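Local coordinates for EVE domain-containing protein (Pseudomonas syringae pv. tomato str. DC3000, PDB 2EVE) that is of unknown function but, as an EVE domain related to PUA and ASCH domains, may bind nucleic acid, at residues Y32-F37 / S130-M135; K67-D72 / P93-D98; P57-I62 / D103-V108. All blocks are in the same frame, centred on the assembly; numbering follows the deposited sequence.

The three contacts tie together parts of one EVE domain whose core is a mixed six-stranded sheet. Contacts 2 and 3 both join strand 58-71 to strand 95-110, but near different ends of this long antiparallel pair, with centres about 24 Å apart. Contact 1 sets helix 32-40 against 134-137, one of the two outermost strands. Its centre lies about 14 Å from that of contact 2, which it touches through Tyr-32 and Arg-35 on Trp-94 and Pro-93, and about 20 Å from that of contact 3. Along the chain the contacts are nested: contact 1 encloses contact 3, which encloses contact 2, so residues distant in sequence close a single compact domain.

Contact 1. Residues Y32-F37 / S130-M135; sequences YQARNF and SRLSVM
Helix 32-40 packs its first turns against the chain entering strand 134-137, one of the two outermost strands of the sheet, with Ala-34 and Phe-37 meeting Leu-132 and Val-134. The backbones come closest at Ala-34 and Val-134, whose CA atoms are 4.7 Å apart. The small methyl of Ala-34 permits this: its CB lies 3.9 Å from Val-134 CB and equally near Leu-132 CD1, while Ser-133 OG approaches it from a third direction. Val-134 CG2 also touches this methyl. No hydrogen bond crosses between the two segments, and the fit rests on apolar surfaces.

Leu-132 divides its two methyls between two positions one helical turn apart. CD1 reaches the aliphatic part of Gln-33, 3.6 Å from CG, where the two side chains cross at about a right angle; the same Leu-132 CD1 lies 3.6 Å from Ala-34 N, against the helix backbone. CD2 meets Phe-37 CE2 at 3.8 Å. With CG anti to the carbonyl carbon (chi1 -84°), the Phe-37 ring swings toward Leu-132 and Val-134. Its CD2 comes 3.5 Å from Val-134 O, a buried carbonyl oxygen for which the model contains no hydrogen-bond partner. Val-134 CG1 touches Phe-37 CB, and Val-134 CB rests on Ala-34 O.

In the loop leading into the strand, Ser-133 OG hydrogen-bonds a bound morpholine sulfonic acid, probably carried over from the crystallisation liquor, and Lys-7, which lines the pocket holding tris-hydroxymethyl-methyl-ammonium, makes a weak bond to Leu-132 O. The arrangement is that of an alpha-beta fold in which a helix covers an edge strand, here beside the ligand pocket of the EVE domain.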
ATOM      1  N   TYR A  32       8.688  -2.945 -10.386  1.00  8.94           N
ATOM      2  CA  TYR A  32       8.127  -4.161 -10.966  1.00  9.09           C
ATOM      3  C   TYR A  32       7.697  -5.218  -9.958  1.00  7.68           C
ATOM      4  O   TYR A  32       6.659  -5.854 -10.133  1.00  8.30           O
ATOM      5  CB  TYR A  32       9.105  -4.756 -11.980  1.00  9.85           C
ATOM      6  CG  TYR A  32       9.204  -3.935 -13.242  1.00 12.18           C
ATOM      7  CD1 TYR A  32       8.107  -3.807 -14.100  1.00 13.87           C
ATOM      8  CD2 TYR A  32      10.379  -3.260 -13.569  1.00 14.81           C
ATOM      9  CE1 TYR A  32       8.181  -3.025 -15.251  1.00 17.52           C
ATOM     10  CE2 TYR A  32      10.462  -2.475 -14.717  1.00 17.94           C
ATOM     11  CZ  TYR A  32       9.362  -2.362 -15.551  1.00 18.01           C
ATOM     12  OH  TYR A  32       9.444  -1.582 -16.683  1.00 22.53           O
ATOM     13  N   GLN A  33       8.483  -5.407  -8.903  1.00  8.54           N
ATOM     14  CA  GLN A  33       8.137  -6.396  -7.887  1.00  8.91           C
ATOM     15  C   GLN A  33       6.848  -5.974  -7.176  1.00  8.35           C
ATOM     16  O   GLN A  33       5.962  -6.800  -6.927  1.00  8.09           O
ATOM     17  CB  GLN A  33       9.282  -6.544  -6.877  1.00 10.83           C
ATOM     18  CG  GLN A  33       9.021  -7.563  -5.767  1.00 13.36           C
ATOM     19  CD  GLN A  33      10.227  -7.759  -4.863  1.00 15.76           C
ATOM     20  OE1 GLN A  33      10.958  -6.810  -4.571  1.00 15.29           O
ATOM     21  NE2 GLN A  33      10.430  -8.990  -4.402  1.00 15.93           N
ATOM     22  N   ALA A  34       6.744  -4.683  -6.867  1.00  8.22           N
ATOM     23  CA  ALA A  34       5.565  -4.138  -6.202  1.00  7.81           C
ATOM     24  C   ALA A  34       4.362  -4.243  -7.138  1.00  8.27           C
ATOM     25  O   ALA A  34       3.261  -4.612  -6.716  1.00  6.55           O
ATOM     26  CB  ALA A  34       5.811  -2.675  -5.809  1.00  7.12           C
ATOM     27  N   ARG A  35       4.581  -3.920  -8.409  1.00  7.18           N
ATOM     28  CA  ARG A  35       3.524  -3.991  -9.415  1.00  7.59           C
ATOM     29  C   ARG A  35       3.013  -5.414  -9.531  1.00  8.30           C
ATOM     30  O   ARG A  35       1.806  -5.650  -9.584  1.00  7.43           O
ATOM     31  CB  ARG A  35       4.036  -3.560 -10.797  1.00  7.35           C
ATOM     32  CG  ARG A  35       2.995  -3.741 -11.912  1.00  7.53           C
ATOM     33  CD  ARG A  35       3.622  -3.846 -13.303  1.00  9.55           C
ATOM     34  NE  ARG A  35       4.305  -5.125 -13.500  1.00  9.38           N
ATOM     35  CZ  ARG A  35       4.824  -5.525 -14.660  1.00  8.38           C
ATOM     36  NH1 ARG A  35       4.741  -4.747 -15.734  1.00  9.91           N
ATOM     37  NH2 ARG A  35       5.424  -6.705 -14.749  1.00  9.13           N
ATOM     38  N   ASN A  36       3.935  -6.367  -9.580  1.00  7.73           N
ATOM     39  CA  ASN A  36       3.526  -7.754  -9.720  1.00  6.95           C
ATOM     40  C   ASN A  36       2.673  -8.213  -8.545  1.00  7.31           C
ATOM     41  O   ASN A  36       1.689  -8.928  -8.742  1.00  7.34           O
ATOM     42  CB  ASN A  36       4.750  -8.646  -9.930  1.00  8.51           C
ATOM     43  CG  ASN A  36       5.373  -8.448 -11.306  1.00  7.26           C
ATOM     44  OD1 ASN A  36       4.720  -7.943 -12.224  1.00  8.27           O
ATOM     45  ND2 ASN A  36       6.627  -8.859 -11.460  1.00  8.82           N
ATOM     46  N   PHE A  37       3.029  -7.806  -7.329  1.00  6.56           N
ATOM     47  CA  PHE A  37       2.216  -8.174  -6.175  1.00  6.09           C
ATOM     48  C   PHE A  37       0.845  -7.510  -6.314  1.00  7.16           C
ATOM     49  O   PHE A  37      -0.191  -8.142  -6.107  1.00  7.64           O
ATOM     50  CB  PHE A  37       2.867  -7.720  -4.866  1.00  6.57           C
ATOM     51  CG  PHE A  37       3.896  -8.677  -4.333  1.00  7.43           C
ATOM     52  CD1 PHE A  37       3.582 -10.020  -4.147  1.00  7.30           C
ATOM     53  CD2 PHE A  37       5.169  -8.234  -3.999  1.00  9.40           C
ATOM     54  CE1 PHE A  37       4.524 -10.914  -3.632  1.00  6.53           C
ATOM     55  CE2 PHE A  37       6.123  -9.120  -3.483  1.00  9.67           C
ATOM     56  CZ  PHE A  37       5.797 -10.460  -3.301  1.00  9.81           C
ATOM     57  N   SER A 130      15.330  -3.277   2.134  1.00 26.22           N
ATOM     58  CA  SER A 130      14.066  -3.437   1.432  1.00 25.94           C
ATOM     59  C   SER A 130      13.475  -2.099   1.010  1.00 25.73           C
ATOM     60  O   SER A 130      13.405  -1.157   1.801  1.00 26.50           O
ATOM     61  CB  SER A 130      13.056  -4.184   2.304  1.00 25.68           C
ATOM     62  OG  SER A 130      11.816  -4.322   1.630  1.00 25.01           O
ATOM     63  N   ARG A 131      13.053  -2.026  -0.247  1.00 25.19           N
ATOM     64  CA  ARG A 131      12.452  -0.816  -0.791  1.00 24.70           C
ATOM     65  C   ARG A 131      11.165  -1.157  -1.535  1.00 23.33           C
ATOM     66  O   ARG A 131      10.768  -0.467  -2.475  1.00 23.61           O
ATOM     67  CB  ARG A 131      13.444  -0.112  -1.718  1.00 27.60           C
ATOM     68  CG  ARG A 131      14.526   0.659  -0.969  1.00 30.18           C
ATOM     69  CD  ARG A 131      15.621   1.138  -1.905  1.00 32.53           C
ATOM     70  NE  ARG A 131      16.478   2.158  -1.298  1.00 35.89           N
ATOM     71  CZ  ARG A 131      17.156   2.005  -0.164  1.00 37.08           C
ATOM     72  NH1 ARG A 131      17.908   2.997   0.296  1.00 38.03           N
ATOM     73  NH2 ARG A 131      17.080   0.868   0.515  1.00 37.90           N
ATOM     74  N   LEU A 132      10.519  -2.232  -1.095  1.00 20.40           N
ATOM     75  CA  LEU A 132       9.265  -2.692  -1.683  1.00 17.07           C
ATOM     76  C   LEU A 132       8.119  -1.888  -1.066  1.00 15.97           C
ATOM     77  O   LEU A 132       7.995  -1.817   0.156  1.00 16.36           O
ATOM     78  CB  LEU A 132       9.084  -4.185  -1.395  1.00 17.68           C
ATOM     79  CG  LEU A 132       7.924  -4.918  -2.067  1.00 17.47           C
ATOM     80  CD1 LEU A 132       8.098  -4.887  -3.583  1.00 15.98           C
ATOM     81  CD2 LEU A 132       7.882  -6.360  -1.571  1.00 17.08           C
ATOM     82  N   SER A 133       7.288  -1.286  -1.917  1.00 13.70           N
ATOM     83  CA  SER A 133       6.160  -0.467  -1.466  1.00 12.61           C
ATOM     84  C   SER A 133       4.833  -1.222  -1.389  1.00 12.70           C
ATOM     85  O   SER A 133       3.875  -0.741  -0.783  1.00 12.85           O
ATOM     86  CB  SER A 133       5.999   0.747  -2.385  1.00 13.20           C
ATOM     87  OG  SER A 133       5.780   0.339  -3.723  1.00 14.24           O
ATOM     88  N   VAL A 134       4.774  -2.386  -2.031  1.00 11.03           N
ATOM     89  CA  VAL A 134       3.580  -3.234  -2.013  1.00 10.35           C
ATOM     90  C   VAL A 134       4.089  -4.633  -1.689  1.00 10.10           C
ATOM     91  O   VAL A 134       4.972  -5.155  -2.373  1.00 11.02           O
ATOM     92  CB  VAL A 134       2.849  -3.250  -3.374  1.00 11.20           C
ATOM     93  CG1 VAL A 134       1.623  -4.146  -3.289  1.00 10.11           C
ATOM     94  CG2 VAL A 134       2.440  -1.833  -3.766  1.00 11.82           C
HETATM   95  N   MSE A 135       3.529  -5.244  -0.650  1.00  9.79           N
HETATM   96  CA  MSE A 135       3.996  -6.553  -0.216  1.00  9.10           C
HETATM   97  C   MSE A 135       2.909  -7.424   0.381  1.00  9.61           C
HETATM   98  O   MSE A 135       1.892  -6.930   0.870  1.00  9.87           O
HETATM   99  CB  MSE A 135       5.061  -6.366   0.858  1.00 10.75           C
HETATM  100  CG  MSE A 135       4.483  -5.727   2.123  1.00 11.78           C
HETATM  101 SE   MSE A 135       5.798  -5.164   3.415  1.00 19.85          SE
HETATM  102  CE  MSE A 135       6.470  -3.662   2.410  1.00 14.33           C
TER

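Contact 2. Residues K67-D72 / P93-D98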
ATOM      1  N   LYS A  67     -11.527  -3.021  -6.704  1.00 11.46           N
ATOM      2  CA  LYS A  67     -11.415  -3.320  -8.131  1.00 12.56           C
ATOM      3  C   LYS A  67      -9.985  -3.770  -8.412  1.00 10.15           C
ATOM      4  O   LYS A  67      -9.034  -3.083  -8.043  1.00  9.79           O
ATOM      5  CB  LYS A  67     -11.756  -2.086  -8.962  1.00 14.09           C
ATOM      6  CG  LYS A  67     -11.785  -2.333 -10.456  1.00 18.74           C
ATOM      7  CD  LYS A  67     -12.282  -1.087 -11.167  1.00 22.10           C
ATOM      8  CE  LYS A  67     -12.361  -1.277 -12.661  1.00 23.96           C
ATOM      9  NZ  LYS A  67     -12.926  -0.059 -13.301  1.00 26.63           N
ATOM     10  N   THR A  68      -9.833  -4.922  -9.058  1.00  9.61           N
ATOM     11  CA  THR A  68      -8.509  -5.452  -9.350  1.00 10.34           C
ATOM     12  C   THR A  68      -7.746  -4.614 -10.370  1.00  9.91           C
ATOM     13  O   THR A  68      -8.306  -3.739 -11.037  1.00  9.56           O
ATOM     14  CB  THR A  68      -8.566  -6.930  -9.826  1.00 10.55           C
ATOM     15  OG1 THR A  68      -9.343  -7.030 -11.025  1.00 12.02           O
ATOM     16  CG2 THR A  68      -9.184  -7.817  -8.742  1.00 14.07           C
ATOM     17  N   ALA A  69      -6.455  -4.903 -10.479  1.00  9.40           N
ATOM     18  CA  ALA A  69      -5.534  -4.181 -11.351  1.00  9.27           C
ATOM     19  C   ALA A  69      -5.944  -3.878 -12.785  1.00  9.97           C
ATOM     20  O   ALA A  69      -6.481  -4.721 -13.500  1.00 10.18           O
ATOM     21  CB  ALA A  69      -4.194  -4.895 -11.356  1.00 10.28           C
ATOM     22  N   TYR A  70      -5.655  -2.651 -13.196  1.00 10.05           N
ATOM     23  CA  TYR A  70      -5.929  -2.200 -14.546  1.00 10.34           C
ATOM     24  C   TYR A  70      -4.822  -1.222 -14.932  1.00 10.77           C
ATOM     25  O   TYR A  70      -4.122  -0.704 -14.065  1.00 10.13           O
ATOM     26  CB  TYR A  70      -7.317  -1.551 -14.616  1.00  9.16           C
ATOM     27  CG  TYR A  70      -7.549  -0.403 -13.661  1.00 10.62           C
ATOM     28  CD1 TYR A  70      -7.200   0.895 -14.014  1.00 11.48           C
ATOM     29  CD2 TYR A  70      -8.165  -0.609 -12.427  1.00 10.73           C
ATOM     30  CE1 TYR A  70      -7.462   1.965 -13.171  1.00 12.31           C
ATOM     31  CE2 TYR A  70      -8.431   0.458 -11.569  1.00 10.18           C
ATOM     32  CZ  TYR A  70      -8.080   1.743 -11.951  1.00 11.65           C
ATOM     33  OH  TYR A  70      -8.368   2.814 -11.140  1.00 13.23           O
ATOM     34  N   PRO A  71      -4.632  -0.974 -16.237  1.00 11.56           N
ATOM     35  CA  PRO A  71      -3.579  -0.047 -16.672  1.00 11.21           C
ATOM     36  C   PRO A  71      -3.646   1.287 -15.936  1.00 10.55           C
ATOM     37  O   PRO A  71      -4.692   1.933 -15.896  1.00 11.14           O
ATOM     38  CB  PRO A  71      -3.838   0.082 -18.170  1.00 11.55           C
ATOM     39  CG  PRO A  71      -4.367  -1.284 -18.518  1.00  9.43           C
ATOM     40  CD  PRO A  71      -5.341  -1.544 -17.395  1.00  9.52           C
ATOM     41  N   ASP A  72      -2.516   1.682 -15.353  1.00 10.44           N
ATOM     42  CA  ASP A  72      -2.409   2.916 -14.578  1.00  9.75           C
ATOM     43  C   ASP A  72      -2.491   4.158 -15.459  1.00 10.24           C
ATOM     44  O   ASP A  72      -1.559   4.469 -16.193  1.00 10.27           O
ATOM     45  CB  ASP A  72      -1.090   2.912 -13.798  1.00  8.35           C
ATOM     46  CG  ASP A  72      -0.994   4.049 -12.804  1.00  9.64           C
ATOM     47  OD1 ASP A  72      -0.033   4.050 -12.006  1.00  9.67           O
ATOM     48  OD2 ASP A  72      -1.873   4.941 -12.821  1.00  8.88           O
ATOM     49  N   PRO A  93       3.237  -0.415 -18.959  1.00 13.51           N
ATOM     50  CA  PRO A  93       3.859  -1.371 -18.036  1.00 13.43           C
ATOM     51  C   PRO A  93       3.362  -1.306 -16.595  1.00 12.57           C
ATOM     52  O   PRO A  93       3.711  -2.165 -15.785  1.00 12.16           O
ATOM     53  CB  PRO A  93       5.347  -1.019 -18.124  1.00 17.71           C
ATOM     54  CG  PRO A  93       5.472  -0.282 -19.449  1.00 19.38           C
ATOM     55  CD  PRO A  93       4.230   0.554 -19.445  1.00 15.08           C
ATOM     56  N   TRP A  94       2.541  -0.311 -16.278  1.00 10.10           N
ATOM     57  CA  TRP A  94       2.073  -0.140 -14.908  1.00  9.19           C
ATOM     58  C   TRP A  94       0.594  -0.383 -14.661  1.00  8.62           C
ATOM     59  O   TRP A  94      -0.241  -0.201 -15.548  1.00  9.04           O
ATOM     60  CB  TRP A  94       2.458   1.257 -14.428  1.00  9.71           C
ATOM     61  CG  TRP A  94       3.909   1.532 -14.639  1.00  8.23           C
ATOM     62  CD1 TRP A  94       4.457   2.458 -15.482  1.00  9.12           C
ATOM     63  CD2 TRP A  94       5.004   0.855 -14.017  1.00  8.77           C
ATOM     64  NE1 TRP A  94       5.831   2.397 -15.421  1.00  9.20           N
ATOM     65  CE2 TRP A  94       6.192   1.418 -14.532  1.00  9.37           C
ATOM     66  CE3 TRP A  94       5.097  -0.182 -13.076  1.00  8.33           C
ATOM     67  CZ2 TRP A  94       7.461   0.986 -14.133  1.00  9.73           C
ATOM     68  CZ3 TRP A  94       6.362  -0.614 -12.679  1.00 10.74           C
ATOM     69  CH2 TRP A  94       7.526  -0.030 -13.211  1.00 10.05           C
ATOM     70  N   SER A  95       0.283  -0.777 -13.431  1.00  8.65           N
ATOM     71  CA  SER A  95      -1.087  -1.072 -13.032  1.00  7.83           C
ATOM     72  C   SER A  95      -1.512  -0.348 -11.767  1.00  7.36           C
ATOM     73  O   SER A  95      -0.726  -0.170 -10.838  1.00  9.06           O
ATOM     74  CB  SER A  95      -1.250  -2.578 -12.803  1.00  8.24           C
ATOM     75  OG  SER A  95      -0.917  -3.317 -13.963  1.00  9.93           O
ATOM     76  N   ALA A  96      -2.774   0.062 -11.745  1.00  8.14           N
ATOM     77  CA  ALA A  96      -3.356   0.727 -10.593  1.00  7.62           C
ATOM     78  C   ALA A  96      -4.546  -0.135 -10.210  1.00  8.84           C
ATOM     79  O   ALA A  96      -4.855  -1.114 -10.888  1.00  9.31           O
ATOM     80  CB  ALA A  96      -3.830   2.124 -10.972  1.00  8.50           C
ATOM     81  N   LEU A  97      -5.205   0.212  -9.116  1.00 10.22           N
ATOM     82  CA  LEU A  97      -6.388  -0.522  -8.708  1.00 10.96           C
ATOM     83  C   LEU A  97      -7.201   0.365  -7.791  1.00 12.43           C
ATOM     84  O   LEU A  97      -6.720   1.401  -7.344  1.00 12.55           O
ATOM     85  CB  LEU A  97      -6.009  -1.847  -8.030  1.00 16.78           C
ATOM     86  CG  LEU A  97      -4.965  -1.901  -6.911  1.00 17.52           C
ATOM     87  CD1 LEU A  97      -5.474  -1.190  -5.671  1.00 23.01           C
ATOM     88  CD2 LEU A  97      -4.673  -3.364  -6.606  1.00 20.52           C
ATOM     89  N   ASP A  98      -8.447  -0.015  -7.541  1.00  9.97           N
ATOM     90  CA  ASP A  98      -9.286   0.786  -6.667  1.00 10.04           C
ATOM     91  C   ASP A  98      -9.356   0.154  -5.290  1.00 10.08           C
ATOM     92  O   ASP A  98      -9.477  -1.066  -5.160  1.00 10.22           O
ATOM     93  CB  ASP A  98     -10.701   0.922  -7.235  1.00 11.39           C
ATOM     94  CG  ASP A  98     -10.729   1.604  -8.589  1.00 14.06           C
ATOM     95  OD1 ASP A  98      -9.862   2.464  -8.855  1.00 17.70           O
ATOM     96  OD2 ASP A  98     -11.636   1.284  -9.385  1.00 18.02           O
TER
HETATM   97  O   HOH W   1       0.151   2.175  -9.868  1.00  8.55           O
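Just outside the antiparallel strands 68-71 and 95-98, Asp-72 N donates to Trp-94 O, 3.0 Å away. The indole itself turns away to stack on Tyr-32 and meet Arg-30 in a cation-pi contact, and its NE1 is held by Asp-84. Ser-95 follows, its CB against the methyl of Ala-69, while its OG is taken by Arg-39. A water donates both to Ser-95 O and to Asp-72 OD1, bridging the strand to a carboxylate whose OD1 forms a salt bridge with Arg-30 and whose OD2 is hydrogen-bonded to Thr-74 OG1.

Ala-96 exchanges two backbone bonds with Tyr-70, the shorter being 2.8 Å from Ala-96 N to Tyr-70 O. Ala-96 O, besides accepting from Tyr-70 N, lies over one face of the tyrosine ring, 3.7 Å above its plane and toward the rim. Opposite Leu-97 the other strand holds one extra residue, Thr-68 and Ala-69 forming a beta bulge, and Leu-97 CB sits 3.3 Å from Lys-67 O.

Regular pairing resumes at Asp-98, which bonds Lys-67 through N and O. Tyr-70, with CG placed between its backbone N and carbonyl carbon (chi1 56°), carries its ring across the neighbouring strand, where OH donates to the syn side of Asp-98 OD1 at 2.8 Å, 33° out of the carboxylate plane. Lys-67 runs alongside Asp-98, its CD only 3.0 Å from Asp-98 OD2, while NZ remains 4.3 Å from OD2, beyond salt-bridge range. The carboxylate thus has a hydroxyl donor on one oxygen and a nearby positive charge by the other, which would probably favour its ionised form.

Contact 3. Residues P57-I62 / D103-V108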
ATOM      1  N   PRO A  57       6.010   7.724  10.604  1.00 20.02           N
ATOM      2  CA  PRO A  57       5.848   6.590   9.689  1.00 19.08           C
ATOM      3  C   PRO A  57       5.356   5.327  10.383  1.00 18.06           C
ATOM      4  O   PRO A  57       5.720   5.050  11.524  1.00 18.51           O
ATOM      5  CB  PRO A  57       7.248   6.420   9.108  1.00 20.02           C
ATOM      6  CG  PRO A  57       8.123   6.811  10.264  1.00 21.52           C
ATOM      7  CD  PRO A  57       7.436   8.059  10.770  1.00 21.61           C
ATOM      8  N   GLY A  58       4.525   4.559   9.688  1.00 14.53           N
ATOM      9  CA  GLY A  58       4.012   3.338  10.276  1.00 12.10           C
ATOM     10  C   GLY A  58       2.641   2.992   9.748  1.00 12.14           C
ATOM     11  O   GLY A  58       2.091   3.709   8.914  1.00 11.07           O
ATOM     12  N   ILE A  59       2.087   1.888  10.231  1.00 11.49           N
ATOM     13  CA  ILE A  59       0.765   1.460   9.794  1.00 11.59           C
ATOM     14  C   ILE A  59      -0.286   2.371  10.421  1.00 11.77           C
ATOM     15  O   ILE A  59      -0.405   2.456  11.643  1.00 11.32           O
ATOM     16  CB  ILE A  59       0.523  -0.002  10.185  1.00 10.62           C
ATOM     17  CG1 ILE A  59       1.544  -0.883   9.455  1.00 10.72           C
ATOM     18  CG2 ILE A  59      -0.897  -0.415   9.832  1.00 11.24           C
ATOM     19  CD1 ILE A  59       1.503  -2.340   9.831  1.00 10.10           C
ATOM     20  N   ALA A  60      -1.052   3.045   9.567  1.00 10.46           N
ATOM     21  CA  ALA A  60      -2.062   3.998  10.019  1.00 11.03           C
ATOM     22  C   ALA A  60      -3.505   3.524   9.930  1.00 11.26           C
ATOM     23  O   ALA A  60      -4.406   4.168  10.475  1.00 11.84           O
ATOM     24  CB  ALA A  60      -1.907   5.295   9.247  1.00 11.66           C
ATOM     25  N   GLY A  61      -3.728   2.412   9.242  1.00 11.18           N
ATOM     26  CA  GLY A  61      -5.078   1.903   9.109  1.00 10.41           C
ATOM     27  C   GLY A  61      -5.175   0.701   8.197  1.00 11.27           C
ATOM     28  O   GLY A  61      -4.167   0.072   7.860  1.00 11.60           O
ATOM     29  N   ILE A  62      -6.401   0.398   7.787  1.00  9.74           N
ATOM     30  CA  ILE A  62      -6.684  -0.743   6.930  1.00  9.80           C
ATOM     31  C   ILE A  62      -7.571  -0.351   5.752  1.00 10.63           C
ATOM     32  O   ILE A  62      -8.481   0.468   5.888  1.00 10.12           O
ATOM     33  CB  ILE A  62      -7.405  -1.845   7.732  1.00 10.53           C
ATOM     34  CG1 ILE A  62      -6.538  -2.261   8.921  1.00 10.85           C
ATOM     35  CG2 ILE A  62      -7.708  -3.036   6.838  1.00  8.86           C
ATOM     36  CD1 ILE A  62      -7.235  -3.233   9.865  1.00 11.86           C
ATOM     37  N   ASP A 103     -10.622   0.754   8.044  1.00 12.06           N
ATOM     38  CA  ASP A 103     -10.458   1.265   9.401  1.00 13.28           C
ATOM     39  C   ASP A 103      -9.282   2.222   9.536  1.00 12.31           C
ATOM     40  O   ASP A 103      -8.342   2.196   8.742  1.00 12.76           O
ATOM     41  CB  ASP A 103     -10.304   0.084  10.374  1.00 14.54           C
ATOM     42  CG  ASP A 103     -10.477   0.487  11.831  1.00 19.77           C
ATOM     43  OD1 ASP A 103     -11.191   1.475  12.106  1.00 22.77           O
ATOM     44  OD2 ASP A 103      -9.912  -0.201  12.707  1.00 22.49           O
ATOM     45  N   ILE A 104      -9.356   3.092  10.537  1.00 12.60           N
ATOM     46  CA  ILE A 104      -8.287   4.042  10.791  1.00 13.01           C
ATOM     47  C   ILE A 104      -7.876   3.882  12.250  1.00 15.32           C
ATOM     48  O   ILE A 104      -8.724   3.806  13.141  1.00 16.00           O
ATOM     49  CB  ILE A 104      -8.739   5.496  10.504  1.00 14.33           C
ATOM     50  CG1 ILE A 104      -7.594   6.461  10.800  1.00 15.28           C
ATOM     51  CG2 ILE A 104      -9.992   5.827  11.304  1.00 15.49           C
ATOM     52  CD1 ILE A 104      -7.882   7.895  10.413  1.00 17.32           C
ATOM     53  N   PHE A 105      -6.573   3.796  12.484  1.00 15.05           N
ATOM     54  CA  PHE A 105      -6.048   3.619  13.830  1.00 16.46           C
ATOM     55  C   PHE A 105      -5.979   4.937  14.593  1.00 18.59           C
ATOM     56  O   PHE A 105      -5.669   5.984  14.024  1.00 18.08           O
ATOM     57  CB  PHE A 105      -4.645   2.997  13.777  1.00 15.77           C
ATOM     58  CG  PHE A 105      -4.600   1.606  13.186  1.00 14.91           C
ATOM     59  CD1 PHE A 105      -5.765   0.914  12.869  1.00 15.70           C
ATOM     60  CD2 PHE A 105      -3.375   0.980  12.967  1.00 16.73           C
ATOM     61  CE1 PHE A 105      -5.711  -0.382  12.348  1.00 17.74           C
ATOM     62  CE2 PHE A 105      -3.311  -0.313  12.449  1.00 17.85           C
ATOM     63  CZ  PHE A 105      -4.479  -0.995  12.138  1.00 16.61           C
ATOM     64  N   LYS A 106      -6.273   4.879  15.887  1.00 21.57           N
ATOM     65  CA  LYS A 106      -6.214   6.067  16.725  1.00 24.10           C
ATOM     66  C   LYS A 106      -4.743   6.439  16.864  1.00 23.11           C
ATOM     67  O   LYS A 106      -4.384   7.615  16.923  1.00 25.12           O
ATOM     68  CB  LYS A 106      -6.808   5.778  18.106  1.00 26.91           C
ATOM     69  CG  LYS A 106      -6.772   6.968  19.059  1.00 31.69           C
ATOM     70  CD  LYS A 106      -7.279   6.604  20.450  1.00 34.53           C
ATOM     71  CE  LYS A 106      -8.748   6.198  20.434  1.00 37.22           C
ATOM     72  NZ  LYS A 106      -9.253   5.877  21.803  1.00 38.16           N
ATOM     73  N   ASN A 107      -3.895   5.418  16.904  1.00 21.99           N
ATOM     74  CA  ASN A 107      -2.460   5.613  17.034  1.00 22.06           C
ATOM     75  C   ASN A 107      -1.715   4.807  15.974  1.00 20.95           C
ATOM     76  O   ASN A 107      -1.941   3.607  15.815  1.00 20.99           O
ATOM     77  CB  ASN A 107      -2.003   5.187  18.432  1.00 23.08           C
ATOM     78  CG  ASN A 107      -2.570   6.073  19.526  1.00 23.84           C
ATOM     79  OD1 ASN A 107      -2.254   7.259  19.604  1.00 25.65           O
ATOM     80  ND2 ASN A 107      -3.417   5.500  20.373  1.00 26.09           N
ATOM     81  N   VAL A 108      -0.831   5.474  15.244  1.00 19.50           N
ATOM     82  CA  VAL A 108      -0.059   4.810  14.205  1.00 18.53           C
ATOM     83  C   VAL A 108       0.912   3.802  14.823  1.00 17.82           C
ATOM     84  O   VAL A 108       1.471   4.043  15.894  1.00 16.81           O
ATOM     85  CB  VAL A 108       0.739   5.846  13.369  1.00 18.76           C
ATOM     86  CG1 VAL A 108       1.682   5.137  12.410  1.00 17.48           C
ATOM     87  CG2 VAL A 108      -0.226   6.738  12.593  1.00 18.67           C
TER
HETATM   88  O   HOH W   2      -4.008   6.520  11.831  1.00 19.12           O
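Strands 58-62 and 103-105 run antiparallel at 152°, with Ile-62 and Asp-103 as a hydrogen-bonded pair and Gly-61 and Ile-104 as a non-hydrogen-bonded one. Ile-62 N reaches Asp-103 O at 2.8 Å, and Asp-103 N returns a bond to Ile-62 O. Two residues further along, Phe-105 N donates to Ala-60 O. Ala-60 and Gly-61 together form a classic beta bulge opposite Phe-49 of the neighbouring strand.

Phe-105 lies at the centre of one side-chain cluster. With CG anti to the carbonyl carbon (chi1 -64°), the ring is laid over Gly-61 CA, which sits above the centre of one face, 3.9 Å from the centroid, in a CH-pi contact. Ile-59 CG2 touches Phe-105 CE2 at 3.6 Å, and Ile-62 CG1 approaches CE1 and CZ, so isoleucines from two positions of the strand meet the far part of the ring. Beyond the corner at 106-107, Val-108 returns to the strand: CG1 rests on Ile-59 O, 3.5 Å away, and CG2 on the methyl of Ala-60.

Helix 139-149 adds Ile-145 and Leu-146 to this apolar cluster, and its Arg-149 forms a salt bridge with Asp-103 OD2. Where the strands part, a water donates to both Ala-60 O, 2.7 Å away, and Phe-105 O. Ala-60 O therefore accepts from a backbone N-H and a water, so its polarity is satisfied beside side-chain packing that is largely apolar.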